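Leucine aminopeptidase (Parabacteroides distasonis, PDB 3TC8) probably removes amino-terminal residues from peptides, acting as a zinc-dependent exopeptidase of the M28 family. Local coordinates at residues W227-D232 / G299-E304; D52-E57 / A134-A139. One frame throughout, in Å; residues are numbered along the deposited sequence. Where two conformers were deposited one is given.

Contact 1. Residues W227-D232 / G299-E304; sequences WSAARD and GQTVLE
Thr301 sets both branches of its side chain over Ala230. Its hydroxyl OG1 lies 3.6 Å from Ala230 CB and equally near the CA of that residue, and the methyl CG2 comes to 3.8 Å from the same Ala230 CB. With OG1 anti to the carbonyl carbon of Thr301 and CG2 anti to its backbone N (chi1 -62°), both branches face the Ala230 methyl. There OG1 also donates a hydrogen bond to Ala297 O one turn back, which satisfies a buried hydroxyl without a polar partner in 227-232. With an alanine here, a gap would probably open beside Ala230, and the Ala297 carbonyl would lose its side-chain donor. In this M28 peptidase domain the axes of the two helical segments pass 9.0 Å apart at 114°, and the small Ala230 side chain is consistent with the close backbone approach, Ala230 CA to Thr301 CA 5.3 Å. One turn on, the aliphatic CG of Glu304 rests 4.2 Å from Ala229 CB. The carboxylates of Glu304 and Asp232 are like charges, Glu304 OE2 to Asp232 OD2 6.3 Å, and Arg309 forms a salt bridge to each, probably easing their mutual repulsion.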
loop_
_atom_site.group_PDB
_atom_site.type_symbol
_atom_site.label_atom_id
_atom_site.label_comp_id
_atom_site.label_asym_id
_atom_site.label_seq_id
_atom_site.Cartn_x
_atom_site.Cartn_y
_atom_site.Cartn_z
ATOM N N TRP A 227 -2.069 -16.676 2.822
ATOM C CA TRP A 227 -0.988 -17.479 2.340
ATOM C C TRP A 227 -1.503 -18.829 1.822
ATOM O O TRP A 227 -0.955 -19.366 0.849
ATOM C CB TRP A 227 0.105 -17.674 3.439
ATOM C CG TRP A 227 1.251 -16.673 3.350
ATOM C CD1 TRP A 227 2.525 -16.998 3.080
ATOM C CD2 TRP A 227 1.204 -15.223 3.395
ATOM N NE1 TRP A 227 3.296 -15.863 2.983
ATOM C CE2 TRP A 227 2.506 -14.768 3.194
ATOM C CE3 TRP A 227 0.211 -14.309 3.646
ATOM C CZ2 TRP A 227 2.834 -13.411 3.152
ATOM C CZ3 TRP A 227 0.519 -12.951 3.588
ATOM C CH2 TRP A 227 1.822 -12.524 3.373
ATOM N N SER A 228 -2.532 -19.383 2.444
ATOM C CA SER A 228 -3.118 -20.629 1.963
ATOM C C SER A 228 -3.815 -20.434 0.630
ATOM O O SER A 228 -3.696 -21.273 -0.261
ATOM C CB SER A 228 -4.109 -21.159 2.995
ATOM O OG SER A 228 -3.417 -21.691 4.125
ATOM N N ALA A 229 -4.555 -19.347 0.470
ATOM C CA ALA A 229 -5.162 -19.037 -0.830
ATOM C C ALA A 229 -4.103 -18.919 -1.913
ATOM O O ALA A 229 -4.271 -19.433 -3.013
ATOM C CB ALA A 229 -6.046 -17.776 -0.760
ATOM N N ALA A 230 -3.016 -18.214 -1.611
ATOM C CA ALA A 230 -1.950 -18.054 -2.588
ATOM C C ALA A 230 -1.415 -19.437 -3.008
ATOM O O ALA A 230 -1.167 -19.692 -4.179
ATOM C CB ALA A 230 -0.808 -17.216 -1.984
ATOM N N ARG A 231 -1.208 -20.313 -2.015
ATOM C CA ARG A 231 -0.711 -21.648 -2.317
ATOM C C ARG A 231 -1.718 -22.406 -3.169
ATOM O O ARG A 231 -1.315 -23.038 -4.159
ATOM C CB ARG A 231 -0.405 -22.403 -1.041
ATOM C CG ARG A 231 -0.116 -23.898 -1.216
ATOM C CD ARG A 231 -0.117 -24.640 0.147
ATOM N NE ARG A 231 -1.448 -24.598 0.765
ATOM C CZ ARG A 231 -1.707 -24.607 2.073
ATOM N NH1 ARG A 231 -0.730 -24.710 2.965
ATOM N NH2 ARG A 231 -2.963 -24.525 2.487
ATOM N N ASP A 232 -2.988 -22.320 -2.844
ATOM C CA ASP A 232 -4.035 -23.002 -3.637
ATOM C C ASP A 232 -3.975 -22.569 -5.085
ATOM O O ASP A 232 -4.199 -23.365 -5.996
ATOM C CB ASP A 232 -5.435 -22.658 -3.108
ATOM C CG ASP A 232 -5.737 -23.157 -1.720
ATOM O OD1 ASP A 232 -5.111 -24.139 -1.276
ATOM O OD2 ASP A 232 -6.637 -22.528 -1.062
ATOM N N GLY A 299 -2.335 -9.618 -6.547
ATOM C CA GLY A 299 -3.682 -9.185 -6.786
ATOM C C GLY A 299 -4.700 -10.305 -6.867
ATOM O O GLY A 299 -5.817 -10.142 -6.337
ATOM N N GLN A 300 -4.348 -11.375 -7.558
ATOM C CA GLN A 300 -5.287 -12.478 -7.673
ATOM C C GLN A 300 -5.518 -13.129 -6.316
ATOM O O GLN A 300 -6.644 -13.564 -6.040
ATOM C CB GLN A 300 -4.789 -13.493 -8.714
ATOM C CG GLN A 300 -5.896 -14.480 -9.119
ATOM C CD GLN A 300 -7.021 -13.792 -9.819
ATOM O OE1 GLN A 300 -6.787 -13.037 -10.759
ATOM N NE2 GLN A 300 -8.248 -13.970 -9.353
ATOM N N THR A 301 -4.483 -13.224 -5.501
ATOM C CA THR A 301 -4.647 -13.774 -4.149
ATOM C C THR A 301 -5.620 -12.936 -3.342
ATOM O O THR A 301 -6.521 -13.462 -2.670
ATOM C CB THR A 301 -3.281 -13.931 -3.455
ATOM O OG1 THR A 301 -2.480 -14.843 -4.184
ATOM C CG2 THR A 301 -3.410 -14.385 -2.000
ATOM N N VAL A 302 -5.496 -11.585 -3.397
ATOM C CA VAL A 302 -6.400 -10.769 -2.658
ATOM C C VAL A 302 -7.833 -10.959 -3.158
ATOM O O VAL A 302 -8.777 -11.027 -2.367
ATOM C CB VAL A 302 -5.960 -9.272 -2.684
ATOM C CG1 VAL A 302 -7.034 -8.391 -2.117
ATOM C CG2 VAL A 302 -4.646 -9.089 -1.943
ATOM N N LEU A 303 -8.042 -10.993 -4.475
ATOM C CA LEU A 303 -9.398 -11.226 -4.980
ATOM C C LEU A 303 -9.973 -12.542 -4.450
ATOM O O LEU A 303 -11.115 -12.637 -4.074
ATOM C CB LEU A 303 -9.402 -11.243 -6.524
ATOM C CG LEU A 303 -9.193 -9.887 -7.191
ATOM C CD1 LEU A 303 -9.117 -10.062 -8.693
ATOM C CD2 LEU A 303 -10.283 -8.905 -6.836
ATOM N N GLU A 304 -9.175 -13.585 -4.528
ATOM C CA GLU A 304 -9.625 -14.904 -4.032
ATOM C C GLU A 304 -10.105 -14.840 -2.591
ATOM O O GLU A 304 -11.123 -15.426 -2.249
ATOM C CB GLU A 304 -8.529 -15.932 -4.211
ATOM C CG GLU A 304 -8.929 -17.370 -3.814
ATOM C CD GLU A 304 -9.897 -18.020 -4.809
ATOM O OE1 GLU A 304 -9.915 -17.626 -5.996
ATOM O OE2 GLU A 304 -10.598 -18.992 -4.429
#

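Contact 2. Residues D52-E57 / A134-A139; sequences DYLASE and ALLEIA
The carboxylate of Glu57, the flat group among the touching residues, lays neither face nor edge on Leu136; the aliphatic stem behind it makes the contact. Glu57 CG lies 4.0 Å and CB 4.1 Å from Leu136 CD2, with the two side chains crossing at about a right angle. In the conformer given, CG stands anti to the backbone N of Glu57 (chi1 -162°), and the chain then bends at chi2 (74°), which takes the acid group away from the leucine. There OE2 forms a salt bridge with Arg60 and OE1 a hydrogen bond with Tyr30 OH. The other methyl of Leu136, CD1, meets Leu54 CD2 at 3.7 Å, tip to tip and again with the chains nearly perpendicular. The fork of Leu136 is thus shared between two residues three positions apart on helix 45-60, while the helix backbones stay well separated: Glu57 CA and Leu136 CA, the nearest pair, are 7.7 Å apart. The central sheet of the alpha/beta domain backs this layer: Phe155 of strand 150-156 touches both Leu54 and Leu136, and Tyr30 and Phe61 also pack on Leu136. Between 52-57 and 134-139 only carbon atoms meet, so dispersion and the exclusion of water probably hold the contact, and in this conformer the buried acid of Glu57 is probably kept ionised by its arginine.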
loop_
_atom_site.group_PDB
_atom_site.type_symbol
_atom_site.label_atom_id
_atom_site.label_comp_id
_atom_site.label_asym_id
_atom_site.label_seq_id
_atom_site.Cartn_x
_atom_site.Cartn_y
_atom_site.Cartn_z
ATOM N N ASP A 52 -5.654 13.625 -7.655
ATOM C CA ASP A 52 -6.875 13.850 -8.420
ATOM C C ASP A 52 -7.209 12.689 -9.360
ATOM O O ASP A 52 -8.361 12.270 -9.476
ATOM C CB ASP A 52 -6.789 15.149 -9.240
ATOM C CG ASP A 52 -6.822 16.426 -8.427
ATOM O OD1 ASP A 52 -6.952 16.394 -7.203
ATOM O OD2 ASP A 52 -6.747 17.489 -9.087
ATOM N N TYR A 53 -6.186 12.154 -10.013
ATOM C CA TYR A 53 -6.322 10.993 -10.878
ATOM C C TYR A 53 -6.793 9.752 -10.113
ATOM O O TYR A 53 -7.724 9.071 -10.545
ATOM C CB TYR A 53 -4.975 10.746 -11.564
ATOM C CG TYR A 53 -4.930 9.438 -12.325
ATOM C CD1 TYR A 53 -5.555 9.271 -13.538
ATOM C CD2 TYR A 53 -4.308 8.351 -11.776
ATOM C CE1 TYR A 53 -5.560 8.063 -14.202
ATOM C CE2 TYR A 53 -4.305 7.082 -12.425
ATOM C CZ TYR A 53 -4.998 6.963 -13.628
ATOM O OH TYR A 53 -5.026 5.770 -14.301
ATOM N N LEU A 54 -6.203 9.484 -8.957
ATOM C CA LEU A 54 -6.594 8.330 -8.173
ATOM C C LEU A 54 -8.038 8.435 -7.704
ATOM O O LEU A 54 -8.798 7.467 -7.756
ATOM C CB LEU A 54 -5.658 8.173 -6.955
ATOM C CG LEU A 54 -4.215 7.843 -7.289
ATOM C CD1 LEU A 54 -3.366 7.840 -6.023
ATOM C CD2 LEU A 54 -4.083 6.523 -8.057
ATOM N N ALA A 55 -8.433 9.619 -7.248
ATOM C CA ALA A 55 -9.802 9.837 -6.812
ATOM C C ALA A 55 -10.797 9.591 -7.945
ATOM O O ALA A 55 -11.858 8.989 -7.763
ATOM C CB ALA A 55 -9.989 11.214 -6.225
ATOM N N SER A 56 -10.484 10.120 -9.130
ATOM C CA SER A 56 -11.373 9.946 -10.274
ATOM C C SER A 56 -11.462 8.502 -10.745
ATOM O O SER A 56 -12.527 8.087 -11.219
ATOM C CB SER A 56 -11.059 10.935 -11.400
ATOM O OG SER A 56 -9.865 10.652 -11.999
ATOM N N GLU A 57 -10.380 7.763 -10.632
ATOM C CA GLU A 57 -10.384 6.415 -11.041
ATOM C C GLU A 57 -11.336 5.577 -10.085
ATOM O O GLU A 57 -12.210 4.831 -10.530
ATOM C CB GLU A 57 -8.909 5.966 -11.150
ATOM C CG GLU A 57 -8.784 4.742 -11.967
ATOM C CD GLU A 57 -8.967 4.950 -13.506
ATOM O OE1 GLU A 57 -9.214 3.931 -14.203
ATOM O OE2 GLU A 57 -8.882 6.110 -14.016
ATOM N N ALA A 134 -2.100 -2.223 -7.897
ATOM C CA ALA A 134 -2.783 -3.475 -7.627
ATOM C C ALA A 134 -4.180 -3.206 -7.075
ATOM O O ALA A 134 -5.166 -3.839 -7.483
ATOM C CB ALA A 134 -1.993 -4.375 -6.735
ATOM N N LEU A 135 -4.291 -2.280 -6.121
ATOM C CA LEU A 135 -5.589 -1.955 -5.555
ATOM C C LEU A 135 -6.521 -1.299 -6.553
ATOM O O LEU A 135 -7.735 -1.539 -6.493
ATOM C CB LEU A 135 -5.455 -1.076 -4.320
ATOM C CG LEU A 135 -4.905 -1.769 -3.076
ATOM C CD1 LEU A 135 -4.861 -0.830 -1.882
ATOM C CD2 LEU A 135 -5.663 -3.048 -2.693
ATOM N N LEU A 136 -6.032 -0.479 -7.475
ATOM C CA LEU A 136 -6.867 0.062 -8.504
ATOM C C LEU A 136 -7.449 -1.036 -9.368
ATOM O O LEU A 136 -8.632 -0.985 -9.700
ATOM C CB LEU A 136 -6.144 1.096 -9.386
ATOM C CG LEU A 136 -5.868 2.454 -8.720
ATOM C CD1 LEU A 136 -4.880 3.228 -9.607
ATOM C CD2 LEU A 136 -7.177 3.267 -8.560
ATOM N N GLU A 137 -6.648 -2.014 -9.746
ATOM C CA GLU A 137 -7.164 -3.108 -10.553
ATOM C C GLU A 137 -8.160 -3.966 -9.780
ATOM O O GLU A 137 -9.199 -4.376 -10.308
ATOM C CB GLU A 137 -6.015 -3.912 -11.115
ATOM C CG GLU A 137 -6.428 -5.165 -11.864
ATOM C CD GLU A 137 -7.377 -4.935 -13.028
ATOM O OE1 GLU A 137 -7.482 -3.791 -13.533
ATOM O OE2 GLU A 137 -7.993 -5.937 -13.513
ATOM N N ILE A 138 -7.898 -4.213 -8.496
ATOM C CA ILE A 138 -8.840 -4.905 -7.617
ATOM C C ILE A 138 -10.155 -4.141 -7.549
ATOM O O ILE A 138 -11.236 -4.695 -7.709
ATOM C CB ILE A 138 -8.213 -5.139 -6.235
ATOM C CG1 ILE A 138 -7.153 -6.233 -6.309
ATOM C CG2 ILE A 138 -9.287 -5.467 -5.162
ATOM C CD1 ILE A 138 -6.173 -6.226 -5.192
ATOM N N ALA A 139 -10.068 -2.813 -7.367
ATOM C CA ALA A 139 -11.235 -1.990 -7.270
ATOM C C ALA A 139 -12.019 -1.968 -8.595
ATOM O O ALA A 139 -13.255 -1.940 -8.603
ATOM C CB ALA A 139 -10.804 -0.554 -6.854
#

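How the contacts relate
Contact 2 closes before contact 1 opens along the chain, and their centres lie about 21 Å apart. With the packing of 125-144 on 292-308 they form a continuous series of helix contacts: 45-60, 125-144, 292-308, 213-233. Between the segments, Ile138 makes the middle link, its CD1 3.9 Å from Val302 CG1 and its CG2 4.0 Å from Leu303 CD2. Ile138 also touches Leu99 of strand 96-102, tying the series to the mixed sheet. Both contacts lie away from the zinc, but helix 125-144 carries the metal ligand Asp127 near its start, so the packing continues through the element that brings this ligand to the site.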